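PDB 4XLZ: uncharacterized protein from Pyrococcus furiosus, which probably removes an acetyl group from N,N'-diacetylchitobiose as a metal-dependent deacetylase of carbohydrate esterase family 14. Local coordinates for residues P39-C44 with L86-E91; C44-G49 with K210-H215; I65-G70 with T112-S117; S217-T220 with T226-P229. One frame throughout, in Å; residues are numbered along the deposited sequence.

Contact 1 holds the metal-binding loop and touches the other three, which pack beside it; their chemistry changes with their place in the fold. Contact 1 is buried and polar: a guanidinium grips the loop beside cadmium. Contact 2, equally buried, continues from it along helix 43-57, shares Cys44, and is wholly apolar, joining that helix to helix 205-213. Contact 3, also buried, lies on strand 61-68, with its centre about 12 Å from that of contact 1, and packs a loop against the end of the sheet through one leucine. Contact 4, partly buried and farther from the chain's centre, pairs two aromatic rings; its Phe219 touches both Asp42 of contact 1 and Ile46 of contact 2.

Contact 1: P39-C44 with L86-E91; sequences PHPDDC and LIRRRE. With CD (cadmium ion), chain G.
Arg88 reaches from helix 81-99 to the backbone of Pro41, in the loop that carries two of the cadmium ligands. Its CB points toward that loop, and the chain bends at the third torsion (chi3 70°); the Arg88 and Pro41 side chains cross at about a right angle. NE lies 4.1 Å from both CB and CG of Pro41. CZ is also 4.1 Å from Pro41 CD, which sits over one face of the guanidinium near its rim. At the tip, NH2 donates to Pro41 O at 2.8 Å, in the carbonyl plane, although the N-H...O angle of 139° makes the bond distinctly bent. The same nitrogen forms a long salt bridge of 3.7 Å to Asp42 OD2, an oxygen that also hydrogen-bonds a bound Tris molecule; the carboxylate and guanidinium planes are 49° apart. NH1 turns to Gly70 O, so the group is held at both terminal nitrogens. Shortening this side chain to an alanine is likely to deprive Pro41 O of its donor, Asp42 of its long salt-bridge partner and the proline ring of its cover. The loop carries the His-Pro-Asp-Asp metal-binding motif of the GlcNAc-PI de-N-acetylase family. His40 ND1 binds cadmium at 2.3 Å, while Asp43 chelates it through both carboxylate oxygens, OD2 also accepting the backbone N-H of His40 with its anti lone pair. His151 and water 1 are further ligands, and Asp150 holds His40 NE2. Arg88 is thus a second-shell tie, its NH2 holding a peptide carbonyl that lies between the ligands His40 and Asp43.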
loop_
_atom_site.group_PDB
_atom_site.type_symbol
_atom_site.label_atom_id
_atom_site.label_comp_id
_atom_site.label_asym_id
_atom_site.label_seq_id
_atom_site.Cartn_x
_atom_site.Cartn_y
_atom_site.Cartn_z
ATOM N N PRO A 39 18.985 -0.049 13.014
ATOM C CA PRO A 39 18.410 -0.272 11.658
ATOM C C PRO A 39 19.054 -1.406 10.904
ATOM O O PRO A 39 18.348 -2.218 10.274
ATOM C CB PRO A 39 18.673 1.104 10.920
ATOM C CG PRO A 39 18.725 2.151 12.017
ATOM C CD PRO A 39 19.394 1.373 13.289
ATOM N N HIS A 40 20.443 -1.479 11.010
ATOM C CA HIS A 40 21.206 -2.518 10.302
ATOM C C HIS A 40 22.189 -3.126 11.311
ATOM O O HIS A 40 22.450 -2.537 12.342
ATOM C CB HIS A 40 22.079 -1.800 9.200
ATOM C CG HIS A 40 21.237 -0.993 8.280
ATOM N ND1 HIS A 40 21.421 0.390 8.205
ATOM C CD2 HIS A 40 20.322 -1.352 7.346
ATOM C CE1 HIS A 40 20.581 0.849 7.268
ATOM N NE2 HIS A 40 19.907 -0.181 6.732
ATOM N N PRO A 41 22.677 -4.339 10.938
ATOM C CA PRO A 41 23.723 -4.956 11.802
ATOM C C PRO A 41 24.998 -3.968 11.740
ATOM O O PRO A 41 25.436 -3.539 10.680
ATOM C CB PRO A 41 24.099 -6.234 11.008
ATOM C CG PRO A 41 22.842 -6.543 10.192
ATOM C CD PRO A 41 22.399 -5.134 9.747
ATOM N N ASP A 42 25.351 -3.574 12.907
ATOM C CA ASP A 42 26.484 -2.695 13.224
ATOM C C ASP A 42 26.106 -1.353 13.724
ATOM O O ASP A 42 26.917 -0.678 14.313
ATOM C CB ASP A 42 27.588 -2.581 12.165
ATOM C CG ASP A 42 27.247 -1.678 10.940
ATOM O OD1 ASP A 42 26.371 -0.782 11.033
ATOM O OD2 ASP A 42 27.922 -1.810 9.847
ATOM N N ASP A 43 24.792 -0.988 13.625
ATOM C CA ASP A 43 24.553 0.359 14.117
ATOM C C ASP A 43 24.585 0.570 15.640
ATOM O O ASP A 43 24.923 1.654 16.117
ATOM C CB ASP A 43 23.085 0.874 13.655
ATOM C CG ASP A 43 23.047 1.243 12.226
ATOM O OD1 ASP A 43 23.922 2.136 11.811
ATOM O OD2 ASP A 43 22.297 0.683 11.397
ATOM N N CYS A 44 24.237 -0.441 16.431
ATOM C CA CYS A 44 24.402 -0.317 17.904
ATOM C C CYS A 44 25.922 -0.133 18.232
ATOM O O CYS A 44 26.195 0.730 19.068
ATOM C CB CYS A 44 23.878 -1.597 18.597
ATOM S SG CYS A 44 22.063 -1.590 18.611
ATOM N N LEU A 86 23.611 -13.573 5.667
ATOM C CA LEU A 86 24.058 -14.596 6.584
ATOM C C LEU A 86 25.439 -14.246 7.209
ATOM O O LEU A 86 25.620 -14.450 8.428
ATOM C CB LEU A 86 24.157 -15.885 5.735
ATOM C CG LEU A 86 24.672 -17.112 6.448
ATOM C CD1 LEU A 86 23.746 -17.501 7.575
ATOM C CD2 LEU A 86 24.836 -18.241 5.412
ATOM N N ILE A 87 26.307 -13.669 6.356
ATOM C CA ILE A 87 27.623 -13.239 6.878
ATOM C C ILE A 87 27.458 -12.180 7.954
ATOM O O ILE A 87 28.087 -12.184 9.057
ATOM C CB ILE A 87 28.465 -12.668 5.734
ATOM C CG1 ILE A 87 28.942 -13.807 4.799
ATOM C CG2 ILE A 87 29.652 -11.781 6.248
ATOM C CD1 ILE A 87 29.419 -13.291 3.440
ATOM N N ARG A 88 26.539 -11.200 7.734
ATOM C CA ARG A 88 26.340 -10.171 8.727
ATOM C C ARG A 88 25.720 -10.569 10.034
ATOM O O ARG A 88 25.970 -9.929 11.101
ATOM C CB ARG A 88 25.528 -9.007 8.094
ATOM C CG ARG A 88 26.369 -8.389 6.946
ATOM C CD ARG A 88 25.670 -7.094 6.339
ATOM N NE ARG A 88 25.730 -6.011 7.304
ATOM C CZ ARG A 88 25.354 -4.717 6.997
ATOM N NH1 ARG A 88 24.841 -4.540 5.760
ATOM N NH2 ARG A 88 25.460 -3.742 7.914
ATOM N N ARG A 89 24.897 -11.689 10.021
ATOM C CA ARG A 89 24.390 -12.175 11.289
ATOM C C ARG A 89 25.556 -12.705 12.156
ATOM O O ARG A 89 25.580 -12.387 13.349
ATOM C CB ARG A 89 23.388 -13.307 10.955
ATOM C CG ARG A 89 22.886 -13.796 12.292
ATOM C CD ARG A 89 22.108 -15.041 11.969
ATOM N NE ARG A 89 20.970 -14.553 11.159
ATOM C CZ ARG A 89 19.683 -14.632 11.520
ATOM N NH1 ARG A 89 19.317 -15.291 12.685
ATOM N NH2 ARG A 89 18.810 -14.073 10.685
ATOM N N ARG A 90 26.448 -13.411 11.479
ATOM C CA ARG A 90 27.608 -13.918 12.282
ATOM C C ARG A 90 28.535 -12.763 12.765
ATOM O O ARG A 90 28.997 -12.784 13.901
ATOM C CB ARG A 90 28.409 -14.847 11.405
ATOM C CG ARG A 90 27.564 -16.059 11.029
ATOM C CD ARG A 90 27.978 -16.813 9.789
ATOM N NE ARG A 90 27.152 -18.049 9.599
ATOM C CZ ARG A 90 27.407 -18.977 8.672
ATOM N NH1 ARG A 90 28.459 -18.822 7.832
ATOM N NH2 ARG A 90 26.601 -20.038 8.566
ATOM N N GLU A 91 28.720 -11.760 11.885
ATOM C CA GLU A 91 29.477 -10.540 12.338
ATOM C C GLU A 91 28.896 -9.894 13.542
ATOM O O GLU A 91 29.537 -9.500 14.475
ATOM C CB GLU A 91 29.558 -9.539 11.208
ATOM C CG GLU A 91 30.474 -10.086 10.118
ATOM C CD GLU A 91 30.602 -9.285 8.853
ATOM O OE1 GLU A 91 31.507 -9.578 7.967
ATOM O OE2 GLU A 91 29.753 -8.352 8.606
HETATM CD CD CD G . 22.899 1.716 9.410
HETATM O O HOH W 1 23.695 2.522 7.088
#

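Contact 2: C44-G49 with K210-H215; sequences CAIGMG and KAIRAH
Ile212 lays its side chain across that of Ile46 at about a right angle, and the two branched chains meet through their flanks. CG1 of Ile46 rests 3.9 Å from CG2 of Ile212 and 4.0 Å from its CG1, so the crossing point falls on both branches of one isoleucine and on a single methylene of the other. In Ile212, CG1 stands anti to the carbonyl carbon (chi1 -61°) and the chain runs on extended through chi2 at 167°, which carries CD1 over the backbone of helix 43-57, to 3.9 Å from Ile46 CA. Beside this crossing, Ala45 points its methyl toward helix 205-213, and CB meets Ile212 CG1 at 3.9 Å. The short alanine probably allows the backbones to come close: the CA atoms of Ala45 and Ile212 are 5.8 Å apart. Ala211 also turns its methyl toward the opposing helix, and its carbonyl oxygen lies near the methyl of Ala45. No hydrogen bond spans the two segments; the contact is apolar packing between buried side chains.

Phe219 and Leu231 each touch both isoleucines, with Leu231 coming from helix 221-240, while Ile260 of a neighbouring subunit packs on Ile46. Helix 81-99 closes another part of the interface through Ser95, which touches Ala45 and bonds to Ala211 O. Behind helix 43-57, Cys44 and the selenomethionine Met48 rest on Cys36 of strand 33-38, joining this helical cluster to the parallel sheet.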
loop_
_atom_site.group_PDB
_atom_site.type_symbol
_atom_site.label_atom_id
_atom_site.label_comp_id
_atom_site.label_asym_id
_atom_site.label_seq_id
_atom_site.Cartn_x
_atom_site.Cartn_y
_atom_site.Cartn_z
ATOM N N CYS A 44 24.237 -0.441 16.431
ATOM C CA CYS A 44 24.402 -0.317 17.904
ATOM C C CYS A 44 25.922 -0.133 18.232
ATOM O O CYS A 44 26.195 0.730 19.068
ATOM C CB CYS A 44 23.878 -1.597 18.597
ATOM S SG CYS A 44 22.063 -1.590 18.611
ATOM N N ALA A 45 26.745 -0.959 17.568
ATOM C CA ALA A 45 28.186 -0.815 17.891
ATOM C C ALA A 45 28.668 0.554 17.464
ATOM O O ALA A 45 29.441 1.196 18.222
ATOM C CB ALA A 45 29.005 -1.857 17.133
ATOM N N ILE A 46 28.261 1.015 16.276
ATOM C CA ILE A 46 28.751 2.374 15.818
ATOM C C ILE A 46 28.198 3.467 16.635
ATOM O O ILE A 46 28.926 4.399 17.078
ATOM C CB ILE A 46 28.510 2.546 14.326
ATOM C CG1 ILE A 46 29.218 1.511 13.461
ATOM C CG2 ILE A 46 28.746 4.047 13.865
ATOM C CD1 ILE A 46 28.709 1.436 12.009
ATOM N N GLY A 47 26.864 3.455 16.853
ATOM C CA GLY A 47 26.279 4.596 17.563
ATOM C C GLY A 47 26.583 4.648 19.047
ATOM O O GLY A 47 26.657 5.732 19.648
HETATM N N MSE A 48 26.719 3.463 19.702
HETATM C CA MSE A 48 26.745 3.468 21.155
HETATM C C MSE A 48 27.481 2.291 21.757
HETATM O O MSE A 48 27.194 1.901 22.840
HETATM C CB MSE A 48 25.311 3.610 21.820
HETATM C CG MSE A 48 24.326 2.503 21.364
HETATM SE SE MSE A 48 22.675 2.611 22.334
HETATM C CE MSE A 48 23.334 2.372 24.146
ATOM N N GLY A 49 28.403 1.735 20.978
ATOM C CA GLY A 49 29.127 0.532 21.445
ATOM C C GLY A 49 29.870 0.735 22.810
ATOM O O GLY A 49 29.835 -0.179 23.661
ATOM N N LYS A 210 37.130 -2.108 17.806
ATOM C CA LYS A 210 37.245 -3.524 17.493
ATOM C C LYS A 210 35.834 -4.168 17.211
ATOM O O LYS A 210 35.735 -5.038 16.289
ATOM C CB LYS A 210 37.975 -4.224 18.673
ATOM C CG LYS A 210 38.157 -5.710 18.422
ATOM C CD LYS A 210 38.816 -6.425 19.708
ATOM C CE LYS A 210 39.141 -7.857 19.254
ATOM N NZ LYS A 210 39.515 -8.588 20.529
ATOM N N ALA A 211 34.896 -3.767 18.075
ATOM C CA ALA A 211 33.519 -4.292 17.873
ATOM C C ALA A 211 32.934 -3.828 16.568
ATOM O O ALA A 211 32.106 -4.552 15.923
ATOM C CB ALA A 211 32.642 -3.912 19.108
ATOM N N ILE A 212 33.276 -2.617 16.137
ATOM C CA ILE A 212 32.838 -2.187 14.772
ATOM C C ILE A 212 33.476 -2.967 13.631
ATOM O O ILE A 212 32.867 -3.459 12.701
ATOM C CB ILE A 212 33.033 -0.640 14.627
ATOM C CG1 ILE A 212 32.151 0.020 15.703
ATOM C CG2 ILE A 212 32.764 -0.206 13.209
ATOM C CD1 ILE A 212 32.543 1.586 15.848
ATOM N N ARG A 213 34.860 -3.156 13.775
ATOM C CA ARG A 213 35.554 -3.835 12.708
ATOM C C ARG A 213 35.223 -5.324 12.604
ATOM O O ARG A 213 35.481 -5.929 11.544
ATOM C CB ARG A 213 37.133 -3.616 12.912
ATOM C CG ARG A 213 37.562 -2.263 12.490
ATOM C CD ARG A 213 38.981 -2.312 11.755
ATOM N NE ARG A 213 38.829 -2.781 10.408
ATOM C CZ ARG A 213 39.760 -2.777 9.444
ATOM N NH1 ARG A 213 41.066 -2.340 9.706
ATOM N NH2 ARG A 213 39.504 -3.294 8.296
ATOM N N ALA A 214 34.598 -5.875 13.687
ATOM C CA ALA A 214 34.100 -7.235 13.625
ATOM C C ALA A 214 33.059 -7.444 12.459
ATOM O O ALA A 214 32.898 -8.569 11.932
ATOM C CB ALA A 214 33.448 -7.633 14.907
ATOM N N HIS A 215 32.432 -6.273 12.049
ATOM C CA HIS A 215 31.590 -6.282 10.849
ATOM C C HIS A 215 32.456 -6.146 9.622
ATOM O O HIS A 215 32.493 -5.084 8.920
ATOM C CB HIS A 215 30.593 -5.088 10.982
ATOM C CG HIS A 215 29.659 -5.344 12.093
ATOM N ND1 HIS A 215 28.394 -5.935 11.909
ATOM C CD2 HIS A 215 29.755 -5.060 13.403
ATOM C CE1 HIS A 215 27.809 -6.018 13.082
ATOM N NE2 HIS A 215 28.584 -5.498 14.039
#

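Contact 3: I65-G70 with T112-S117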
loop_
_atom_site.group_PDB
_atom_site.type_symbol
_atom_site.label_atom_id
_atom_site.label_comp_id
_atom_site.label_asym_id
_atom_site.label_seq_id
_atom_site.Cartn_x
_atom_site.Cartn_y
_atom_site.Cartn_z
ATOM N N ILE A 65 17.445 -5.208 19.117
ATOM C CA ILE A 65 16.497 -5.524 18.019
ATOM C C ILE A 65 17.124 -4.968 16.736
ATOM O O ILE A 65 17.449 -3.755 16.761
ATOM C CB ILE A 65 15.138 -4.868 18.208
ATOM C CG1 ILE A 65 14.470 -5.435 19.470
ATOM C CG2 ILE A 65 14.244 -5.228 16.989
ATOM C CD1 ILE A 65 13.140 -4.655 19.881
ATOM N N CYS A 66 17.342 -5.810 15.765
ATOM C CA CYS A 66 17.900 -5.349 14.475
ATOM C C CYS A 66 16.749 -5.364 13.502
ATOM O O CYS A 66 16.148 -6.377 13.198
ATOM C CB CYS A 66 19.071 -6.280 14.073
ATOM S SG CYS A 66 19.963 -5.533 12.667
HETATM N N MSE A 67 16.504 -4.185 12.910
HETATM C CA MSE A 67 15.253 -4.066 12.075
HETATM C C MSE A 67 15.377 -4.718 10.731
HETATM O O MSE A 67 14.442 -5.289 10.208
HETATM C CB MSE A 67 15.012 -2.567 11.742
HETATM C CG MSE A 67 14.948 -1.623 12.972
HETATM SE SE MSE A 67 13.505 -2.139 14.223
HETATM C CE MSE A 67 12.017 -1.740 13.130
ATOM N N THR A 68 16.594 -4.735 10.130
ATOM C CA THR A 68 16.811 -5.241 8.801
ATOM C C THR A 68 17.982 -6.241 8.723
ATOM O O THR A 68 18.696 -6.474 9.733
ATOM C CB THR A 68 17.044 -4.163 7.711
ATOM O OG1 THR A 68 18.403 -3.658 7.863
ATOM C CG2 THR A 68 16.074 -2.997 7.796
ATOM N N ASP A 69 18.132 -6.852 7.587
ATOM C CA ASP A 69 19.098 -7.970 7.452
ATOM C C ASP A 69 20.418 -7.487 6.833
ATOM O O ASP A 69 21.341 -8.289 6.733
ATOM C CB ASP A 69 18.484 -9.025 6.542
ATOM C CG ASP A 69 17.965 -8.501 5.178
ATOM O OD1 ASP A 69 18.368 -7.342 4.813
ATOM O OD2 ASP A 69 17.133 -9.245 4.568
ATOM N N GLY A 70 20.538 -6.221 6.529
ATOM C CA GLY A 70 21.837 -5.790 5.925
ATOM C C GLY A 70 22.098 -6.312 4.510
ATOM O O GLY A 70 23.269 -6.219 3.961
ATOM N N THR A 112 16.975 -1.479 3.099
ATOM C CA THR A 112 16.490 -0.426 2.141
ATOM C C THR A 112 14.970 -0.559 1.956
ATOM O O THR A 112 14.396 0.249 1.203
ATOM C CB THR A 112 17.148 -0.324 0.750
ATOM O OG1 THR A 112 16.881 -1.433 -0.106
ATOM C CG2 THR A 112 18.736 -0.132 0.960
ATOM N N GLU A 113 14.353 -1.539 2.637
ATOM C CA GLU A 113 12.916 -1.862 2.419
ATOM C C GLU A 113 12.285 -1.933 3.784
ATOM O O GLU A 113 11.137 -2.542 3.861
ATOM C CB GLU A 113 12.745 -3.179 1.639
ATOM C CG GLU A 113 13.579 -3.101 0.293
ATOM C CD GLU A 113 13.356 -4.243 -0.643
ATOM O OE1 GLU A 113 13.939 -4.202 -1.739
ATOM O OE2 GLU A 113 12.661 -5.297 -0.242
ATOM N N LEU A 114 12.740 -1.309 4.837
ATOM C CA LEU A 114 12.010 -1.324 6.111
ATOM C C LEU A 114 10.672 -0.597 5.959
ATOM O O LEU A 114 10.754 0.605 5.670
ATOM C CB LEU A 114 12.902 -0.651 7.185
ATOM C CG LEU A 114 12.207 -0.617 8.571
ATOM C CD1 LEU A 114 11.941 -2.093 9.157
ATOM C CD2 LEU A 114 13.098 0.156 9.577
ATOM N N PRO A 115 9.537 -1.207 6.185
ATOM C CA PRO A 115 8.306 -0.397 6.088
ATOM C C PRO A 115 8.153 0.580 7.173
ATOM O O PRO A 115 8.692 0.410 8.291
ATOM C CB PRO A 115 7.180 -1.469 6.180
ATOM C CG PRO A 115 7.887 -2.825 5.891
ATOM C CD PRO A 115 9.301 -2.651 6.428
ATOM N N TYR A 116 7.290 1.586 6.894
ATOM C CA TYR A 116 6.863 2.469 7.990
ATOM C C TYR A 116 5.354 2.169 8.179
ATOM O O TYR A 116 4.498 2.701 7.424
ATOM C CB TYR A 116 7.103 3.967 7.639
ATOM C CG TYR A 116 6.654 4.849 8.739
ATOM C CD1 TYR A 116 5.471 5.625 8.588
ATOM C CD2 TYR A 116 7.325 4.880 9.968
ATOM C CE1 TYR A 116 5.054 6.507 9.618
ATOM C CE2 TYR A 116 6.901 5.687 11.020
ATOM C CZ TYR A 116 5.722 6.481 10.851
ATOM O OH TYR A 116 5.247 7.301 11.847
ATOM N N SER A 117 5.058 1.266 9.099
ATOM C CA SER A 117 3.666 0.759 9.122
ATOM C C SER A 117 3.384 0.245 10.530
ATOM O O SER A 117 4.227 -0.075 11.371
ATOM C CB SER A 117 3.558 -0.423 8.136
ATOM O OG SER A 117 4.351 -1.539 8.593
#
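Leu114 holds CG anti to its own backbone nitrogen (chi1 180°), which drives both methyls from the loop toward the end of strand 61-68, where the selenomethionine Met67 folds round to meet them. Successive bends in that side chain, with chi2 at -59° and chi3 at -67°, curl its CE back, bringing CB and CE to the same leucine. Leu114 CD1 lies 4.0 Å from Met67 CE and equally far from Met67 CB; CD2 is likewise 4.0 Å from Met67 CB. The isobutyl fork is therefore embraced by the two ends of the curled chain, the side chains running obliquely to one another. Closer to the loop backbone, Thr68 approaches Leu114 at about a right angle, and its methyl CG2 touches Leu114 CB at 4.0 Å. The threonine divides its roles: the methyl joins this apolar patch, while OG1 bonds to Pro39 O beside the metal-binding loop. No hydrogen bond links the two segments, but the loop has polar ties nearby, the N-H of Leu114 going to Asp150 and its carbonyl to Arg153.

The contact lies at the C-terminal edge of a Rossmann-like sheet, five parallel strands in the order 3-2-1-4-5 flanked by helices, in which strand 61-68 runs between strands 33-38 and 103-109. Tyr109, at the end of strand 103-109, touches Leu114; Thr154 of helix 149-164 packs on both Leu114 and Met67; and Val120 and Leu124 of helix 118-131 cover Met67.

Contact 4: S217-T220 with T226-P229; sequences SQFT and TWEP
Phe219 brings the CE1 corner of its ring against the indole of Trp227, 3.7 Å from both CD2 and CE3, the atoms near the junction of the two indole rings. CE1 stands 3.4 Å above the indole plane, toward its rim, whereas Trp227 CD2 lies at the edge of the phenyl ring and close to its plane. The planes are inclined at 58° and the centroids of the phenyl and five-membered rings are 5.5 Å apart, an oblique aromatic pair. With CG anti to the carbonyl carbon (chi1 -68°), the phenylalanine swings its ring from the loop toward the helix; Gln218 CB packs against one phenyl face.

The pair spans the start of helix 221-240, where Thr220 is the N-cap and its OG1 receives the N-H of Ile223. Phe219, the residue before the cap, meets Trp224 in the first turns of the helix, a hydrophobic staple. With an alanine here, Trp227, Trp224 and Ile46 would probably each lose part of their cover. Phe230 approaches the indole edge-to-face, and Ile260 of a neighbouring subunit packs on Trp227. Phe219 additionally touches Asp42, next to the cadmium ligand Asp43.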
loop_
_atom_site.group_PDB
_atom_site.type_symbol
_atom_site.label_atom_id
_atom_site.label_comp_id
_atom_site.label_asym_id
_atom_site.label_seq_id
_atom_site.Cartn_x
_atom_site.Cartn_y
_atom_site.Cartn_z
ATOM N N SER A 217 32.564 -7.363 6.631
ATOM C CA SER A 217 32.047 -7.163 5.293
ATOM C C SER A 217 31.755 -5.686 4.995
ATOM O O SER A 217 31.705 -5.288 3.799
ATOM C CB SER A 217 30.677 -7.961 5.191
ATOM O OG SER A 217 29.739 -7.402 6.084
ATOM N N GLN A 218 31.560 -4.939 6.059
ATOM C CA GLN A 218 31.276 -3.518 5.864
ATOM C C GLN A 218 32.553 -2.664 5.883
ATOM O O GLN A 218 32.536 -1.542 5.427
ATOM C CB GLN A 218 30.273 -2.974 6.897
ATOM C CG GLN A 218 28.925 -3.861 6.855
ATOM C CD GLN A 218 28.346 -3.927 5.554
ATOM O OE1 GLN A 218 28.016 -2.851 5.020
ATOM N NE2 GLN A 218 28.361 -5.040 4.869
ATOM N N PHE A 219 33.472 -3.142 6.652
ATOM C CA PHE A 219 34.714 -2.237 7.016
ATOM C C PHE A 219 35.920 -2.961 6.512
ATOM O O PHE A 219 36.669 -3.558 7.353
ATOM C CB PHE A 219 34.715 -1.991 8.525
ATOM C CG PHE A 219 33.532 -1.122 8.934
ATOM C CD1 PHE A 219 33.483 0.213 8.454
ATOM C CD2 PHE A 219 32.486 -1.672 9.653
ATOM C CE1 PHE A 219 32.368 1.019 8.724
ATOM C CE2 PHE A 219 31.352 -0.840 10.000
ATOM C CZ PHE A 219 31.246 0.460 9.486
ATOM N N THR A 220 36.086 -2.960 5.220
ATOM C CA THR A 220 37.333 -3.385 4.655
ATOM C C THR A 220 38.376 -2.361 5.042
ATOM O O THR A 220 38.086 -1.297 5.485
ATOM C CB THR A 220 37.261 -3.377 3.114
ATOM O OG1 THR A 220 36.937 -2.031 2.643
ATOM C CG2 THR A 220 36.205 -4.393 2.551
ATOM N N THR A 226 38.558 5.831 5.677
ATOM C CA THR A 226 37.688 6.970 5.891
ATOM C C THR A 226 36.908 6.870 7.144
ATOM O O THR A 226 36.703 7.800 7.888
ATOM C CB THR A 226 36.663 7.016 4.684
ATOM O OG1 THR A 226 37.378 7.330 3.456
ATOM C CG2 THR A 226 35.590 8.088 4.984
ATOM N N TRP A 227 36.512 5.615 7.472
ATOM C CA TRP A 227 35.669 5.483 8.668
ATOM C C TRP A 227 36.276 5.631 10.012
ATOM O O TRP A 227 35.736 6.147 10.989
ATOM C CB TRP A 227 34.851 4.149 8.619
ATOM C CG TRP A 227 33.636 4.445 7.702
ATOM C CD1 TRP A 227 33.643 4.636 6.307
ATOM C CD2 TRP A 227 32.271 4.660 8.120
ATOM N NE1 TRP A 227 32.343 4.998 5.860
ATOM C CE2 TRP A 227 31.528 5.018 6.959
ATOM C CE3 TRP A 227 31.640 4.620 9.366
ATOM C CZ2 TRP A 227 30.107 5.240 6.992
ATOM C CZ3 TRP A 227 30.222 4.822 9.413
ATOM C CH2 TRP A 227 29.504 5.177 8.237
ATOM N N GLU A 228 37.573 5.228 10.184
ATOM C CA GLU A 228 38.249 5.541 11.488
ATOM C C GLU A 228 38.331 7.026 11.741
ATOM O O GLU A 228 37.956 7.490 12.794
ATOM C CB GLU A 228 39.611 4.717 11.717
ATOM C CG GLU A 228 40.090 4.978 13.090
ATOM C CD GLU A 228 41.352 4.225 13.496
ATOM O OE1 GLU A 228 41.973 4.666 14.450
ATOM O OE2 GLU A 228 41.621 3.156 12.945
ATOM N N PRO A 229 38.770 7.805 10.755
ATOM C CA PRO A 229 38.761 9.279 10.967
ATOM C C PRO A 229 37.308 9.821 11.259
ATOM O O PRO A 229 37.171 10.628 12.173
ATOM C CB PRO A 229 39.224 9.799 9.596
ATOM C CG PRO A 229 40.297 8.745 9.105
ATOM C CD PRO A 229 39.581 7.378 9.539
#